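Local coordinates for protein transmembrane oligosaccharyl transferase, putative (Archaeoglobus fulgidus, PDB 3VGP) that is a putative transmembrane oligosaccharyl transferase of the AglB family, represented here by its C-terminal globular domain, at residues P31-S37 / R84-V90. The protein carries 1 engineered substitution. Numbering follows the deposited sequence.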
ATOM      1  N   PRO A  31      -5.691 -15.461  -3.911  1.00 29.22           N
ATOM      2  CA  PRO A  31      -4.441 -14.703  -3.768  1.00 27.49           C
ATOM      3  C   PRO A  31      -3.825 -14.845  -2.376  1.00 26.34           C
ATOM      4  O   PRO A  31      -4.534 -15.142  -1.411  1.00 26.74           O
ATOM      5  CB  PRO A  31      -4.879 -13.265  -4.042  1.00 28.67           C
ATOM      6  CG  PRO A  31      -6.024 -13.437  -4.991  1.00 30.64           C
ATOM      7  CD  PRO A  31      -6.783 -14.581  -4.365  1.00 30.33           C
ATOM      8  N   GLU A  32      -2.512 -14.632  -2.269  1.00 22.63           N
ATOM      9  CA  GLU A  32      -1.853 -14.711  -0.966  1.00 22.11           C
ATOM     10  C   GLU A  32      -2.597 -13.745  -0.054  1.00 22.01           C
ATOM     11  O   GLU A  32      -2.870 -14.051   1.106  1.00 23.10           O
ATOM     12  CB  GLU A  32      -0.378 -14.333  -1.078  1.00 23.68           C
ATOM     13  CG  GLU A  32       0.442 -15.319  -1.891  1.00 29.41           C
ATOM     14  CD  GLU A  32       1.928 -15.169  -1.651  1.00 30.35           C
ATOM     15  OE1 GLU A  32       2.346 -15.256  -0.477  1.00 34.43           O
ATOM     16  OE2 GLU A  32       2.677 -14.971  -2.628  1.00 33.23           O
ATOM     17  N   TYR A  33      -2.910 -12.568  -0.588  1.00 19.34           N
ATOM     18  CA  TYR A  33      -3.705 -11.577   0.125  1.00 17.53           C
ATOM     19  C   TYR A  33      -4.239 -10.560  -0.879  1.00 17.73           C
ATOM     20  O   TYR A  33      -3.666 -10.377  -1.951  1.00 18.33           O
ATOM     21  CB  TYR A  33      -2.949 -10.907   1.289  1.00 16.83           C
ATOM     22  CG  TYR A  33      -1.673 -10.169   0.977  1.00 16.57           C
ATOM     23  CD1 TYR A  33      -0.449 -10.832   0.953  1.00 17.06           C
ATOM     24  CD2 TYR A  33      -1.683  -8.788   0.783  1.00 16.97           C
ATOM     25  CE1 TYR A  33       0.745 -10.136   0.749  1.00 16.24           C
ATOM     26  CE2 TYR A  33      -0.498  -8.082   0.578  1.00 17.39           C
ATOM     27  CZ  TYR A  33       0.710  -8.761   0.564  1.00 19.32           C
ATOM     28  OH  TYR A  33       1.881  -8.065   0.365  1.00 19.12           O
ATOM     29  N   SER A  34      -5.346  -9.919  -0.527  1.00 17.03           N
ATOM     30  CA  SER A  34      -6.022  -8.990  -1.423  1.00 17.72           C
ATOM     31  C   SER A  34      -5.688  -7.513  -1.338  1.00 17.58           C
ATOM     32  O   SER A  34      -5.793  -6.800  -2.335  1.00 16.19           O
ATOM     33  CB  SER A  34      -7.533  -9.135  -1.247  1.00 21.43           C
ATOM     34  OG  SER A  34      -7.950 -10.456  -1.535  1.00 26.52           O
ATOM     35  N   VAL A  35      -5.305  -7.054  -0.157  1.00 16.42           N
ATOM     36  CA  VAL A  35      -5.024  -5.640   0.028  1.00 16.19           C
ATOM     37  C   VAL A  35      -3.593  -5.346   0.438  1.00 16.26           C
ATOM     38  O   VAL A  35      -3.072  -5.944   1.378  1.00 16.25           O
ATOM     39  CB  VAL A  35      -5.969  -5.041   1.095  1.00 16.61           C
ATOM     40  CG1 VAL A  35      -5.685  -3.548   1.274  1.00 16.78           C
ATOM     41  CG2 VAL A  35      -7.420  -5.284   0.697  1.00 17.08           C
HETATM   42  N   MSE A  36      -2.956  -4.434  -0.286  1.00 16.68           N
HETATM   43  CA  MSE A  36      -1.601  -4.029   0.047  1.00 19.32           C
HETATM   44  C   MSE A  36      -1.635  -2.618   0.603  1.00 20.13           C
HETATM   45  O   MSE A  36      -2.030  -1.677  -0.090  1.00 18.06           O
HETATM   46  CB  MSE A  36      -0.692  -4.050  -1.169  1.00 23.99           C
HETATM   47  CG  MSE A  36       0.673  -3.490  -0.841  1.00 29.75           C
HETATM   48 SE   MSE A  36       1.812  -3.557  -2.345  1.00 46.33          SE
HETATM   49  CE  MSE A  36       2.278  -5.406  -2.257  1.00 32.55           C
ATOM     50  N   SER A  37      -1.216  -2.470   1.853  1.00 20.32           N
ATOM     51  CA  SER A  37      -1.211  -1.166   2.499  1.00 21.62           C
ATOM     52  C   SER A  37      -0.101  -1.144   3.539  1.00 22.71           C
ATOM     53  O   SER A  37       0.499  -2.182   3.834  1.00 20.90           O
ATOM     54  CB  SER A  37      -2.566  -0.920   3.173  1.00 25.12           C
ATOM     55  OG  SER A  37      -2.693   0.420   3.620  1.00 33.58           O
ATOM     56  N   ARG A  84       1.699 -11.559  -5.175  1.00 20.05           N
ATOM     57  CA  ARG A  84       0.793 -11.771  -4.054  1.00 18.64           C
ATOM     58  C   ARG A  84      -0.676 -11.847  -4.448  1.00 18.03           C
ATOM     59  O   ARG A  84      -1.519 -12.184  -3.618  1.00 19.50           O
ATOM     60  CB  ARG A  84       0.969 -10.665  -3.008  1.00 16.42           C
ATOM     61  CG  ARG A  84       2.392 -10.482  -2.515  1.00 19.26           C
ATOM     62  CD  ARG A  84       2.955 -11.744  -1.879  1.00 21.51           C
ATOM     63  NE  ARG A  84       4.294 -11.480  -1.357  1.00 21.64           N
ATOM     64  CZ  ARG A  84       5.158 -12.412  -0.973  1.00 27.43           C
ATOM     65  NH1 ARG A  84       4.834 -13.698  -1.043  1.00 26.83           N
ATOM     66  NH2 ARG A  84       6.355 -12.052  -0.524  1.00 25.82           N
ATOM     67  N   GLY A  85      -0.986 -11.524  -5.703  1.00 17.31           N
ATOM     68  CA  GLY A  85      -2.366 -11.568  -6.161  1.00 17.85           C
ATOM     69  C   GLY A  85      -3.236 -10.450  -5.606  1.00 18.28           C
ATOM     70  O   GLY A  85      -4.465 -10.554  -5.572  1.00 19.32           O
ATOM     71  N   VAL A  86      -2.591  -9.374  -5.179  1.00 17.33           N
ATOM     72  CA  VAL A  86      -3.278  -8.215  -4.621  1.00 17.28           C
ATOM     73  C   VAL A  86      -4.237  -7.581  -5.621  1.00 16.34           C
ATOM     74  O   VAL A  86      -3.912  -7.439  -6.798  1.00 16.99           O
ATOM     75  CB  VAL A  86      -2.245  -7.149  -4.167  1.00 20.22           C
ATOM     76  CG1 VAL A  86      -2.912  -5.793  -4.008  1.00 24.44           C
ATOM     77  CG2 VAL A  86      -1.608  -7.585  -2.857  1.00 22.27           C
ATOM     78  N   ARG A  87      -5.424  -7.214  -5.143  1.00 16.90           N
ATOM     79  CA  ARG A  87      -6.421  -6.564  -5.988  1.00 16.03           C
ATOM     80  C   ARG A  87      -6.416  -5.066  -5.724  1.00 17.65           C
ATOM     81  O   ARG A  87      -6.603  -4.264  -6.641  1.00 15.79           O
ATOM     82  CB  ARG A  87      -7.820  -7.105  -5.703  1.00 18.12           C
ATOM     83  CG  ARG A  87      -8.902  -6.371  -6.479  1.00 17.28           C
ATOM     84  CD  ARG A  87     -10.277  -6.966  -6.246  1.00 20.96           C
ATOM     85  NE  ARG A  87     -11.296  -6.265  -7.021  1.00 21.97           N
ATOM     86  CZ  ARG A  87     -12.594  -6.538  -6.968  1.00 23.22           C
ATOM     87  NH1 ARG A  87     -13.446  -5.842  -7.707  1.00 21.56           N
ATOM     88  NH2 ARG A  87     -13.041  -7.507  -6.174  1.00 24.45           N
ATOM     89  N   TYR A  88      -6.195  -4.699  -4.466  1.00 15.44           N
ATOM     90  CA  TYR A  88      -6.179  -3.296  -4.075  1.00 14.46           C
ATOM     91  C   TYR A  88      -4.894  -2.838  -3.411  1.00 14.12           C
ATOM     92  O   TYR A  88      -4.280  -3.565  -2.625  1.00 14.77           O
ATOM     93  CB  TYR A  88      -7.328  -3.001  -3.111  1.00 14.38           C
ATOM     94  CG  TYR A  88      -8.709  -3.216  -3.690  1.00 13.98           C
ATOM     95  CD1 TYR A  88      -9.143  -2.482  -4.789  1.00 13.36           C
ATOM     96  CD2 TYR A  88      -9.582  -4.144  -3.126  1.00 17.67           C
ATOM     97  CE1 TYR A  88     -10.421  -2.665  -5.316  1.00 15.50           C
ATOM     98  CE2 TYR A  88     -10.864  -4.338  -3.647  1.00 17.52           C
ATOM     99  CZ  TYR A  88     -11.272  -3.593  -4.742  1.00 17.12           C
ATOM    100  OH  TYR A  88     -12.533  -3.772  -5.270  1.00 19.06           O
ATOM    101  N   VAL A  89      -4.501  -1.613  -3.742  1.00 15.27           N
ATOM    102  CA  VAL A  89      -3.338  -0.969  -3.152  1.00 14.13           C
ATOM    103  C   VAL A  89      -3.915   0.314  -2.555  1.00 15.50           C
ATOM    104  O   VAL A  89      -4.658   1.033  -3.222  1.00 17.09           O
ATOM    105  CB  VAL A  89      -2.273  -0.606  -4.210  1.00 15.85           C
ATOM    106  CG1 VAL A  89      -1.168   0.208  -3.561  1.00 16.78           C
ATOM    107  CG2 VAL A  89      -1.686  -1.877  -4.813  1.00 18.26           C
ATOM    108  N   VAL A  90      -3.580   0.604  -1.305  1.00 16.10           N
ATOM    109  CA  VAL A  90      -4.132   1.784  -0.649  1.00 16.23           C
ATOM    110  C   VAL A  90      -3.057   2.752  -0.181  1.00 16.04           C
ATOM    111  O   VAL A  90      -2.067   2.342   0.419  1.00 16.29           O
ATOM    112  CB  VAL A  90      -4.984   1.375   0.571  1.00 18.30           C
ATOM    113  CG1 VAL A  90      -5.723   2.586   1.126  1.00 21.13           C
ATOM    114  CG2 VAL A  90      -5.964   0.283   0.173  1.00 21.87           C
TER
HETATM  115  O   HOH W   1      -1.080   2.387   3.026  1.00 24.70           O
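The Y33 ring lies across R84 and V86, both on the same side of its plane. R84 CB meets that ring face, a CH-pi contact 4.2 Å from the centroid, and R84 CG lies against CE1; beneath the other half of the ring, V86 CG2 comes obliquely to Y33 CE2 at 3.6 Å. With chi1 at 59°, Y33 CG stands between backbone N and carbonyl carbon, carrying the ring over R84. The arginine chain, bent at chi2, turns its guanidinium to E32, where NH1 meets OE2 at 3.0 Å in a salt bridge, the two planes nearly perpendicular. D64 OD2 salt-bridges R84 NE and hydrogen-bonds to Y33 OH. P31 CB and CG sit against G85 O, CB at 3.1 Å; G85, whose positive phi closes helix 74-84 in a Schellman motif, presents no side chain to the proline. Strands 35-36 and 88-91 run parallel, joined by a mainly helical beta-alpha-beta crossover; 35-36 is outermost in the mixed sheet, though A52 and V53 bond to the S34 and V35 backbones. S34 O catches two donors, R87 N and Y88 N, the latter in a nearly linear bond of 3.0 Å; M36 N to Y88 O and V90 N to M36 O continue the pairing. The other V86 methyl, CG1, fills the notch between S34 O and selenomethionine M36, 4.0 Å from M36 CB. M36 and V89 face helix 58-69, touching F68. On the other face V35 CG1 rests against V90 CG2 at 4.0 Å, and W8 and M15 of helix 6-20 pack against V90. A water bridges S37 OG and V90 O, donating to the carbonyl at 2.8 Å.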